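PDB 6PV5: putative O-GlcNAcase nagJ from Clostridium perfringens, which probably hydrolyses terminal N-acetylhexosamine linkages as a family 84 glycoside hydrolase, this chain being the N-terminal half with its catalytic barrel. Local coordinates for residues S310-Q313 and Q314-L318; P339-W343 and G344-F348; V353-Y356 and T357-A361. All blocks are in the same frame, centred on the assembly; numbering follows the deposited sequence.

Interaction 1: residues S310-Q313 and Q314-L318; sequences SGVQ and QAEVL
Glu316 N donates to Val312 O at 2.8 Å, the shortest hydrogen bond in the opening turn of helix 311-326. On the same side of the helix the two side chains run alongside each other. Val312 CG1 comes within 3.5 Å of Glu316 OE2, so a methyl group lies against that carboxylate oxygen. Just before the helix, Ser310 fills the N-cap position. Its OG accepts a weak bond from Gln313 N at 3.3 Å, and its carbonyl oxygen starts the helical ladder by accepting from Gln314 N at 3.2 Å. The side chain of Gln314 folds back over that same carbonyl: CG is 3.1 Å from Ser310 O, and CD also lies close by. The torsions explain this course. With CG beside the backbone N (chi1 -63°) and the chain extended beyond it (chi2 171°), the amide is carried back toward the start of the helix rather than along it. There both ends of the buried amide find partners, NE2 on Asn308 OD1 and OE1 on Tyr356 OH. The turn belongs to a beta-alpha-beta unit of the catalytic (beta/alpha)8 barrel, in which helix 311-326 connects strands 298-302 and 336-338. Ala315 and Leu318 pack on Phe360 of helix 355-363. Two different partners thus fix the rotation of the Gln314 amide: a carbonyl-type acceptor faces its NH2 and a hydroxyl faces its oxygen. Held this way, Gln314 ties the first turn of one barrel helix to the first turn of the next.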
ATOM      1  N   SER A 310      19.435  13.537 -21.456  1.00 51.99           N
ATOM      2  CA  SER A 310      18.811  14.590 -22.243  1.00 49.89           C
ATOM      3  C   SER A 310      17.352  14.734 -21.847  1.00 41.84           C
ATOM      4  O   SER A 310      16.512  13.940 -22.261  1.00 42.45           O
ATOM      5  CB  SER A 310      18.943  14.399 -23.726  1.00 56.92           C
ATOM      6  OG  SER A 310      18.197  15.413 -24.411  1.00 55.86           O
ATOM      7  N   GLY A 311      17.086  15.778 -21.057  1.00 43.09           N
ATOM      8  CA  GLY A 311      15.753  16.109 -20.591  1.00 37.18           C
ATOM      9  C   GLY A 311      14.849  16.511 -21.750  1.00 38.89           C
ATOM     10  O   GLY A 311      13.672  16.160 -21.758  1.00 41.15           O
ATOM     11  N   VAL A 312      15.398  17.268 -22.712  1.00 40.76           N
ATOM     12  CA  VAL A 312      14.573  17.814 -23.786  1.00 40.81           C
ATOM     13  C   VAL A 312      14.049  16.654 -24.638  1.00 36.97           C
ATOM     14  O   VAL A 312      12.846  16.524 -24.827  1.00 37.17           O
ATOM     15  CB  VAL A 312      15.305  18.901 -24.605  1.00 44.90           C
ATOM     16  CG1 VAL A 312      14.522  19.312 -25.860  1.00 41.08           C
ATOM     17  CG2 VAL A 312      15.593  20.134 -23.755  1.00 39.36           C
ATOM     18  N   GLN A 313      14.952  15.762 -25.056  1.00 39.80           N
ATOM     19  CA  GLN A 313      14.631  14.640 -25.932  1.00 42.96           C
ATOM     20  C   GLN A 313      13.665  13.670 -25.259  1.00 46.11           C
ATOM     21  O   GLN A 313      12.735  13.179 -25.906  1.00 48.39           O
ATOM     22  CB  GLN A 313      15.909  13.945 -26.410  1.00 45.63           C
ATOM     23  CG  GLN A 313      16.755  14.846 -27.301  1.00 47.35           C
ATOM     24  CD  GLN A 313      18.128  14.331 -27.659  1.00 52.77           C
ATOM     25  OE1 GLN A 313      18.895  13.875 -26.815  1.00 60.30           O
ATOM     26  NE2 GLN A 313      18.471  14.439 -28.930  1.00 53.66           N
ATOM     27  N   GLN A 314      13.862  13.415 -23.954  1.00 41.02           N
ATOM     28  CA  GLN A 314      12.973  12.501 -23.244  1.00 37.70           C
ATOM     29  C   GLN A 314      11.569  13.100 -23.137  1.00 36.97           C
ATOM     30  O   GLN A 314      10.572  12.400 -23.307  1.00 34.70           O
ATOM     31  CB  GLN A 314      13.519  12.124 -21.859  1.00 37.92           C
ATOM     32  CG  GLN A 314      14.851  11.377 -21.895  1.00 37.73           C
ATOM     33  CD  GLN A 314      15.470  11.211 -20.526  1.00 41.02           C
ATOM     34  OE1 GLN A 314      14.861  11.502 -19.495  1.00 39.55           O
ATOM     35  NE2 GLN A 314      16.690  10.697 -20.500  1.00 39.33           N
ATOM     36  N   ALA A 315      11.493  14.398 -22.820  1.00 35.61           N
ATOM     37  CA  ALA A 315      10.204  15.045 -22.676  1.00 34.32           C
ATOM     38  C   ALA A 315       9.503  15.087 -24.033  1.00 35.20           C
ATOM     39  O   ALA A 315       8.284  14.913 -24.108  1.00 36.53           O
ATOM     40  CB  ALA A 315      10.376  16.423 -22.092  1.00 31.83           C
ATOM     41  N   GLU A 316      10.286  15.301 -25.095  1.00 34.74           N
ATOM     42  CA  GLU A 316       9.709  15.378 -26.432  1.00 42.98           C
ATOM     43  C   GLU A 316       9.099  14.041 -26.851  1.00 39.34           C
ATOM     44  O   GLU A 316       7.973  14.028 -27.352  1.00 41.59           O
ATOM     45  CB  GLU A 316      10.698  15.949 -27.452  1.00 44.17           C
ATOM     46  CG  GLU A 316      10.843  17.451 -27.301  1.00 51.80           C
ATOM     47  CD  GLU A 316      11.873  18.080 -28.221  1.00 66.43           C
ATOM     48  OE1 GLU A 316      12.577  17.317 -28.934  1.00 68.96           O
ATOM     49  OE2 GLU A 316      11.966  19.337 -28.226  1.00 70.61           O
ATOM     50  N   VAL A 317       9.826  12.932 -26.616  1.00 40.79           N
ATOM     51  CA  VAL A 317       9.306  11.592 -26.874  1.00 39.76           C
ATOM     52  C   VAL A 317       7.973  11.438 -26.153  1.00 38.61           C
ATOM     53  O   VAL A 317       7.012  10.969 -26.755  1.00 40.09           O
ATOM     54  CB  VAL A 317      10.302  10.476 -26.491  1.00 45.06           C
ATOM     55  CG1 VAL A 317       9.613   9.138 -26.241  1.00 43.67           C
ATOM     56  CG2 VAL A 317      11.418  10.334 -27.514  1.00 40.30           C
ATOM     57  N   LEU A 318       7.913  11.902 -24.894  1.00 33.89           N
ATOM     58  CA  LEU A 318       6.703  11.809 -24.087  1.00 34.97           C
ATOM     59  C   LEU A 318       5.568  12.670 -24.653  1.00 34.76           C
ATOM     60  O   LEU A 318       4.407  12.259 -24.611  1.00 35.76           O
ATOM     61  CB  LEU A 318       6.991  12.223 -22.632  1.00 33.60           C
ATOM     62  CG  LEU A 318       7.843  11.275 -21.773  1.00 38.75           C
ATOM     63  CD1 LEU A 318       8.063  11.873 -20.385  1.00 34.36           C
ATOM     64  CD2 LEU A 318       7.183   9.905 -21.620  1.00 32.95           C
TER

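Interaction 2: residues P339-W343 and G344-F348; sequences PVEYW and GSSMF. With EDO (1,2-ethanediol), chain F.
Ser346 sits with its CB directly over the indole of Trp343, 3.5 Å from the centroid of the five-membered ring and 18° off the ring normal. This is a CH-pi contact made by a serine methylene. The same residue also bonds to the tryptophan's backbone: OG donates to Trp343 O at 2.6 Å, in the carbonyl plane and on a lone pair, while Ser346 N adds a weak bond to that oxygen. The hydroxyl bond depends on chi1 of Ser346 (71°), which sets OG between its own backbone N and carbonyl carbon and so swings it toward the acceptor. OG also touches Glu341 CB at 3.3 Å. The indole reaches back as well, with Trp343 CE3 lying 3.6 Å above the plane of the Tyr342 ring, over its centre. These residues belong to the loop that follows strand 336-338, the fifth strand of the (beta/alpha)8 barrel, at the end where such barrels carry their active sites. Tyr342 OH is hydrogen-bonded to Asp305, the predicted proton donor. Met347 runs out extended from CG along the backbone of the loop, and its CE comes within 3.4 Å of Glu341 O. The carboxylate of Glu341 is shared among several groups. OE2 accepts from O1 of a 1,2-ethanediol, probably from the crystallisation liquor, at 2.6 Å, and forms a salt bridge with Arg309. OE1 is hydrogen-bonded to Thr357 OG1. Glu341 CD also lies 3.4 Å from Ser346 O, a carbonyl whose negative end Lys354 NZ probably offsets by hydrogen bonding to it.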
ATOM      1  N   PRO A 339      11.195  10.770 -14.096  1.00 27.86           N
ATOM      2  CA  PRO A 339      12.402  11.368 -14.658  1.00 29.34           C
ATOM      3  C   PRO A 339      13.670  10.608 -14.269  1.00 32.69           C
ATOM      4  O   PRO A 339      13.634   9.733 -13.401  1.00 33.52           O
ATOM      5  CB  PRO A 339      12.448  12.788 -14.070  1.00 29.13           C
ATOM      6  CG  PRO A 339      11.247  12.914 -13.153  1.00 26.81           C
ATOM      7  CD  PRO A 339      10.632  11.545 -12.991  1.00 27.01           C
ATOM      8  N   VAL A 340      14.785  10.981 -14.909  1.00 29.13           N
ATOM      9  CA  VAL A 340      16.104  10.522 -14.517  1.00 34.04           C
ATOM     10  C   VAL A 340      16.405  11.033 -13.102  1.00 34.53           C
ATOM     11  O   VAL A 340      16.872  10.263 -12.271  1.00 34.59           O
ATOM     12  CB  VAL A 340      17.180  10.952 -15.537  1.00 34.39           C
ATOM     13  CG1 VAL A 340      18.591  10.716 -15.021  1.00 37.11           C
ATOM     14  CG2 VAL A 340      16.990  10.282 -16.891  1.00 34.40           C
ATOM     15  N   GLU A 341      16.124  12.320 -12.840  1.00 31.94           N
ATOM     16  CA  GLU A 341      16.329  12.929 -11.533  1.00 29.68           C
ATOM     17  C   GLU A 341      15.047  12.763 -10.723  1.00 28.44           C
ATOM     18  O   GLU A 341      14.215  13.663 -10.671  1.00 28.33           O
ATOM     19  CB  GLU A 341      16.811  14.387 -11.669  1.00 28.84           C
ATOM     20  CG  GLU A 341      18.216  14.509 -12.248  1.00 28.73           C
ATOM     21  CD  GLU A 341      18.767  15.876 -12.657  1.00 32.10           C
ATOM     22  OE1 GLU A 341      18.006  16.875 -12.711  1.00 29.89           O
ATOM     23  OE2 GLU A 341      19.974  15.939 -12.944  1.00 33.04           O
ATOM     24  N   TYR A 342      14.867  11.590 -10.098  1.00 27.25           N
ATOM     25  CA  TYR A 342      13.538  11.268  -9.609  1.00 24.57           C
ATOM     26  C   TYR A 342      13.415  11.516  -8.115  1.00 24.58           C
ATOM     27  O   TYR A 342      12.323  11.363  -7.587  1.00 26.06           O
ATOM     28  CB  TYR A 342      13.092   9.848  -9.971  1.00 26.04           C
ATOM     29  CG  TYR A 342      14.028   8.737  -9.567  1.00 27.57           C
ATOM     30  CD1 TYR A 342      14.959   8.229 -10.460  1.00 26.91           C
ATOM     31  CD2 TYR A 342      13.981   8.191  -8.289  1.00 26.64           C
ATOM     32  CE1 TYR A 342      15.839   7.221 -10.094  1.00 28.79           C
ATOM     33  CE2 TYR A 342      14.840   7.175  -7.914  1.00 28.23           C
ATOM     34  CZ  TYR A 342      15.773   6.695  -8.809  1.00 29.59           C
ATOM     35  OH  TYR A 342      16.633   5.716  -8.401  1.00 33.48           O
ATOM     36  N   TRP A 343      14.515  11.887  -7.449  1.00 26.10           N
ATOM     37  CA  TRP A 343      14.414  12.295  -6.053  1.00 26.09           C
ATOM     38  C   TRP A 343      14.707  13.791  -5.916  1.00 25.21           C
ATOM     39  O   TRP A 343      15.423  14.374  -6.721  1.00 27.72           O
ATOM     40  CB  TRP A 343      15.249  11.383  -5.125  1.00 24.56           C
ATOM     41  CG  TRP A 343      16.735  11.436  -5.306  1.00 23.16           C
ATOM     42  CD1 TRP A 343      17.618  12.163  -4.557  1.00 25.64           C
ATOM     43  CD2 TRP A 343      17.529  10.740  -6.283  1.00 25.01           C
ATOM     44  NE1 TRP A 343      18.895  11.985  -5.005  1.00 24.53           N
ATOM     45  CE2 TRP A 343      18.875  11.081  -6.037  1.00 26.31           C
ATOM     46  CE3 TRP A 343      17.243   9.841  -7.321  1.00 27.41           C
ATOM     47  CZ2 TRP A 343      19.925  10.578  -6.803  1.00 27.12           C
ATOM     48  CZ3 TRP A 343      18.286   9.342  -8.075  1.00 27.56           C
ATOM     49  CH2 TRP A 343      19.608   9.717  -7.830  1.00 26.03           C
ATOM     50  N   GLY A 344      14.081  14.430  -4.929  1.00 26.62           N
ATOM     51  CA  GLY A 344      14.148  15.875  -4.785  1.00 28.43           C
ATOM     52  C   GLY A 344      15.567  16.438  -4.826  1.00 29.26           C
ATOM     53  O   GLY A 344      15.843  17.389  -5.568  1.00 27.94           O
ATOM     54  N   SER A 345      16.464  15.840  -4.033  0.73 26.92           N
ATOM     55  CA  SER A 345      17.834  16.331  -3.963  0.73 26.94           C
ATOM     56  C   SER A 345      18.565  16.228  -5.303  0.73 28.93           C
ATOM     57  O   SER A 345      19.437  17.058  -5.581  0.73 28.51           O
ATOM     58  CB  SER A 345      18.602  15.668  -2.849  0.73 26.13           C
ATOM     59  OG  SER A 345      17.973  15.989  -1.613  0.73 28.03           O
ATOM     60  N   SER A 346      18.229  15.214  -6.117  1.00 28.19           N
ATOM     61  CA  SER A 346      18.840  15.066  -7.437  1.00 30.27           C
ATOM     62  C   SER A 346      18.447  16.226  -8.365  1.00 30.38           C
ATOM     63  O   SER A 346      19.125  16.467  -9.358  1.00 30.09           O
ATOM     64  CB  SER A 346      18.531  13.734  -8.091  1.00 29.97           C
ATOM     65  OG  SER A 346      17.165  13.665  -8.491  1.00 28.59           O
ATOM     66  N   MET A 347      17.387  16.966  -8.015  1.00 30.88           N
ATOM     67  CA  MET A 347      16.781  17.931  -8.927  1.00 33.09           C
ATOM     68  C   MET A 347      17.390  19.319  -8.726  1.00 37.77           C
ATOM     69  O   MET A 347      17.186  20.197  -9.565  1.00 34.01           O
ATOM     70  CB  MET A 347      15.277  18.051  -8.664  1.00 32.51           C
ATOM     71  CG  MET A 347      14.462  16.834  -9.058  1.00 28.38           C
ATOM     72  SD  MET A 347      12.756  17.136  -8.589  1.00 32.06           S
ATOM     73  CE  MET A 347      12.097  15.466  -8.639  1.00 31.82           C
ATOM     74  N   PHE A 348      18.088  19.513  -7.591  1.00 34.76           N
ATOM     75  CA  PHE A 348      18.538  20.832  -7.168  1.00 37.46           C
ATOM     76  C   PHE A 348      20.027  20.816  -6.863  1.00 38.13           C
ATOM     77  O   PHE A 348      20.530  19.904  -6.216  1.00 37.30           O
ATOM     78  CB  PHE A 348      17.798  21.311  -5.913  1.00 33.52           C
ATOM     79  CG  PHE A 348      16.321  21.508  -6.127  1.00 34.96           C
ATOM     80  CD1 PHE A 348      15.826  22.691  -6.653  1.00 33.77           C
ATOM     81  CD2 PHE A 348      15.424  20.505  -5.814  1.00 31.21           C
ATOM     82  CE1 PHE A 348      14.466  22.868  -6.847  1.00 33.85           C
ATOM     83  CE2 PHE A 348      14.068  20.666  -6.041  1.00 33.76           C
ATOM     84  CZ  PHE A 348      13.589  21.848  -6.560  1.00 34.97           C
TER
HETATM   85  C1  EDO F 605      22.454  17.869 -14.240  1.00 38.01           C
HETATM   86  O1  EDO F 605      21.059  17.864 -14.359  1.00 40.39           O
HETATM   87  C2  EDO F 605      22.893  16.997 -15.279  1.00 43.30           C
HETATM   88  O2  EDO F 605      22.312  17.567 -16.426  1.00 51.76           O

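Interaction 3: residues V353-Y356 and T357-A361; sequences VKTY and TKEFA. With EDO (1,2-ethanediol), chain F.
Tyr356 and Phe360, one turn apart on helix 355-363, lie side by side with their rings nearly parallel (11°) but slid apart, the centroids 5.5 Å from each other. Because of the slide, the rings barely overlap, and each instead covers a different part of its neighbour. The phenol oxygen OH of Tyr356 stands 3.5 Å above the Phe360 ring, offset toward the rim, while Phe360 CB lies over a face of the tyrosine ring, 4.2 Å from its centroid. In both residues CG is anti to the backbone N (chi1 168° and -173°), which sends the two side chains off the helix in the same direction. Around this pair, Val353 CG1 meets Thr357 CG2 at 3.8 Å, the two side chains crossing at about a right angle. Thr355 CG2 lies 3.6 Å from Glu359 OE2. The backbone behind them is regular: Phe360 N donates to Tyr356 O at 2.8 Å. At the first turn, Tyr356 N donates to ethanediol O1 at 2.9 Å, so a hydroxyl, probably from the crystallisation liquor, takes up an N-H of the helix's first turn. Further out, Tyr356 OH, besides its bond to Gln314, is hydrogen-bonded to Val340 N. Phe360 also packs on Tyr395 of helix 385-395, while Val353 packs on Phe348 of the neighbouring strand 348-349.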
ATOM      1  N   VAL A 353      17.766  24.955  -9.863  1.00 41.79           N
ATOM      2  CA  VAL A 353      17.260  23.735 -10.473  1.00 36.84           C
ATOM      3  C   VAL A 353      18.324  23.181 -11.417  1.00 36.56           C
ATOM      4  O   VAL A 353      18.951  23.927 -12.158  1.00 40.24           O
ATOM      5  CB  VAL A 353      15.905  23.994 -11.163  1.00 34.03           C
ATOM      6  CG1 VAL A 353      15.317  22.734 -11.799  1.00 28.45           C
ATOM      7  CG2 VAL A 353      14.911  24.571 -10.166  1.00 30.28           C
ATOM      8  N   LYS A 354      18.562  21.867 -11.374  1.00 36.37           N
ATOM      9  CA  LYS A 354      19.601  21.290 -12.224  1.00 38.24           C
ATOM     10  C   LYS A 354      19.162  21.265 -13.693  1.00 35.39           C
ATOM     11  O   LYS A 354      17.977  21.286 -13.985  1.00 33.12           O
ATOM     12  CB  LYS A 354      20.047  19.921 -11.701  1.00 38.72           C
ATOM     13  CG  LYS A 354      21.239  19.990 -10.754  1.00 42.40           C
ATOM     14  CD  LYS A 354      21.377  18.820  -9.825  1.00 44.15           C
ATOM     15  CE  LYS A 354      22.127  17.656 -10.432  1.00 48.73           C
ATOM     16  NZ  LYS A 354      21.787  16.390  -9.728  1.00 55.47           N
ATOM     17  N   THR A 355      20.132  21.187 -14.609  1.00 35.90           N
ATOM     18  CA  THR A 355      19.858  21.283 -16.035  1.00 39.56           C
ATOM     19  C   THR A 355      18.843  20.230 -16.479  1.00 39.76           C
ATOM     20  O   THR A 355      17.846  20.569 -17.119  1.00 42.89           O
ATOM     21  CB  THR A 355      21.147  21.195 -16.864  1.00 42.94           C
ATOM     22  OG1 THR A 355      22.108  22.082 -16.298  1.00 44.26           O
ATOM     23  CG2 THR A 355      20.945  21.541 -18.323  1.00 42.12           C
ATOM     24  N   TYR A 356      19.081  18.951 -16.152  1.00 35.77           N
ATOM     25  CA  TYR A 356      18.160  17.929 -16.646  1.00 33.22           C
ATOM     26  C   TYR A 356      16.717  18.256 -16.256  1.00 32.87           C
ATOM     27  O   TYR A 356      15.809  18.193 -17.088  1.00 31.45           O
ATOM     28  CB  TYR A 356      18.588  16.498 -16.284  1.00 33.94           C
ATOM     29  CG  TYR A 356      17.496  15.478 -16.532  1.00 31.22           C
ATOM     30  CD1 TYR A 356      17.447  14.758 -17.716  1.00 29.65           C
ATOM     31  CD2 TYR A 356      16.477  15.282 -15.615  1.00 28.85           C
ATOM     32  CE1 TYR A 356      16.441  13.833 -17.964  1.00 29.78           C
ATOM     33  CE2 TYR A 356      15.438  14.396 -15.866  1.00 32.83           C
ATOM     34  CZ  TYR A 356      15.428  13.659 -17.038  1.00 29.91           C
ATOM     35  OH  TYR A 356      14.416  12.782 -17.298  1.00 29.14           O
ATOM     36  N   THR A 357      16.506  18.599 -14.981  1.00 31.92           N
ATOM     37  CA  THR A 357      15.162  18.815 -14.466  1.00 33.83           C
ATOM     38  C   THR A 357      14.558  20.053 -15.117  1.00 36.81           C
ATOM     39  O   THR A 357      13.352  20.090 -15.390  1.00 34.16           O
ATOM     40  CB  THR A 357      15.148  18.934 -12.934  1.00 35.73           C
ATOM     41  OG1 THR A 357      15.483  17.651 -12.394  1.00 40.21           O
ATOM     42  CG2 THR A 357      13.798  19.354 -12.389  1.00 33.94           C
ATOM     43  N   LYS A 358      15.410  21.070 -15.309  1.00 34.58           N
ATOM     44  CA  LYS A 358      14.976  22.325 -15.894  1.00 43.10           C
ATOM     45  C   LYS A 358      14.404  22.043 -17.286  1.00 35.45           C
ATOM     46  O   LYS A 358      13.276  22.390 -17.572  1.00 36.70           O
ATOM     47  CB  LYS A 358      16.142  23.318 -15.919  1.00 45.01           C
ATOM     48  CG  LYS A 358      15.864  24.637 -16.620  1.00 51.04           C
ATOM     49  CD  LYS A 358      17.034  25.600 -16.554  1.00 54.46           C
ATOM     50  CE  LYS A 358      16.748  26.906 -17.267  1.00 62.89           C
ATOM     51  NZ  LYS A 358      15.447  27.480 -16.843  1.00 59.08           N
ATOM     52  N   GLU A 359      15.184  21.355 -18.109  1.00 36.84           N
ATOM     53  CA  GLU A 359      14.824  21.043 -19.479  1.00 40.28           C
ATOM     54  C   GLU A 359      13.662  20.055 -19.528  1.00 43.02           C
ATOM     55  O   GLU A 359      12.724  20.253 -20.299  1.00 42.44           O
ATOM     56  CB  GLU A 359      16.064  20.526 -20.205  1.00 44.26           C
ATOM     57  CG  GLU A 359      17.181  21.551 -20.189  1.00 44.89           C
ATOM     58  CD  GLU A 359      18.340  21.236 -21.108  1.00 55.69           C
ATOM     59  OE1 GLU A 359      18.417  20.078 -21.581  1.00 57.74           O
ATOM     60  OE2 GLU A 359      19.167  22.156 -21.346  1.00 64.09           O
ATOM     61  N   PHE A 360      13.719  19.003 -18.693  1.00 38.06           N
ATOM     62  CA  PHE A 360      12.651  18.018 -18.675  1.00 33.87           C
ATOM     63  C   PHE A 360      11.328  18.681 -18.284  1.00 34.76           C
ATOM     64  O   PHE A 360      10.323  18.510 -18.982  1.00 34.79           O
ATOM     65  CB  PHE A 360      13.017  16.780 -17.840  1.00 32.47           C
ATOM     66  CG  PHE A 360      12.023  15.644 -17.906  1.00 33.26           C
ATOM     67  CD1 PHE A 360      12.027  14.744 -18.966  1.00 34.70           C
ATOM     68  CD2 PHE A 360      11.066  15.470 -16.908  1.00 33.75           C
ATOM     69  CE1 PHE A 360      11.101  13.705 -19.014  1.00 33.22           C
ATOM     70  CE2 PHE A 360      10.154  14.421 -16.949  1.00 32.58           C
ATOM     71  CZ  PHE A 360      10.180  13.532 -18.003  1.00 31.54           C
ATOM     72  N   ALA A 361      11.327  19.437 -17.174  1.00 31.34           N
ATOM     73  CA  ALA A 361      10.095  20.004 -16.648  1.00 32.74           C
ATOM     74  C   ALA A 361       9.531  21.093 -17.572  1.00 36.87           C
ATOM     75  O   ALA A 361       8.319  21.197 -17.743  1.00 39.17           O
ATOM     76  CB  ALA A 361      10.318  20.539 -15.252  1.00 31.16           C
TER
HETATM   77  C1  EDO F 605      22.454  17.869 -14.240  1.00 38.01           C
HETATM   78  O1  EDO F 605      21.059  17.864 -14.359  1.00 40.39           O
HETATM   79  C2  EDO F 605      22.893  16.997 -15.279  1.00 43.30           C
HETATM   80  O2  EDO F 605      22.312  17.567 -16.426  1.00 51.76           O

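How the interactions relate
The three contacts follow one another along the chain and converge on the start of helix 355-363. Interaction 3 meets interaction 1 through Tyr356 OH, 2.6 Å from Gln314 OE1, with their centres about 11 Å apart. It meets interaction 2 at two points, Thr357 OG1 lying 2.7 Å from Glu341 OE1 and Lys354 NZ 2.7 Å from Ser346 O; the centres of interactions 2 and 3 are about 9 Å apart. One ethanediol bridges interactions 2 and 3. Only interaction 2 reaches the predicted proton donor, the Tyr342 side chain being about 3 Å from that of Asp305, whereas the side chains of Gln314 and Tyr356 are each about 11 Å away from it.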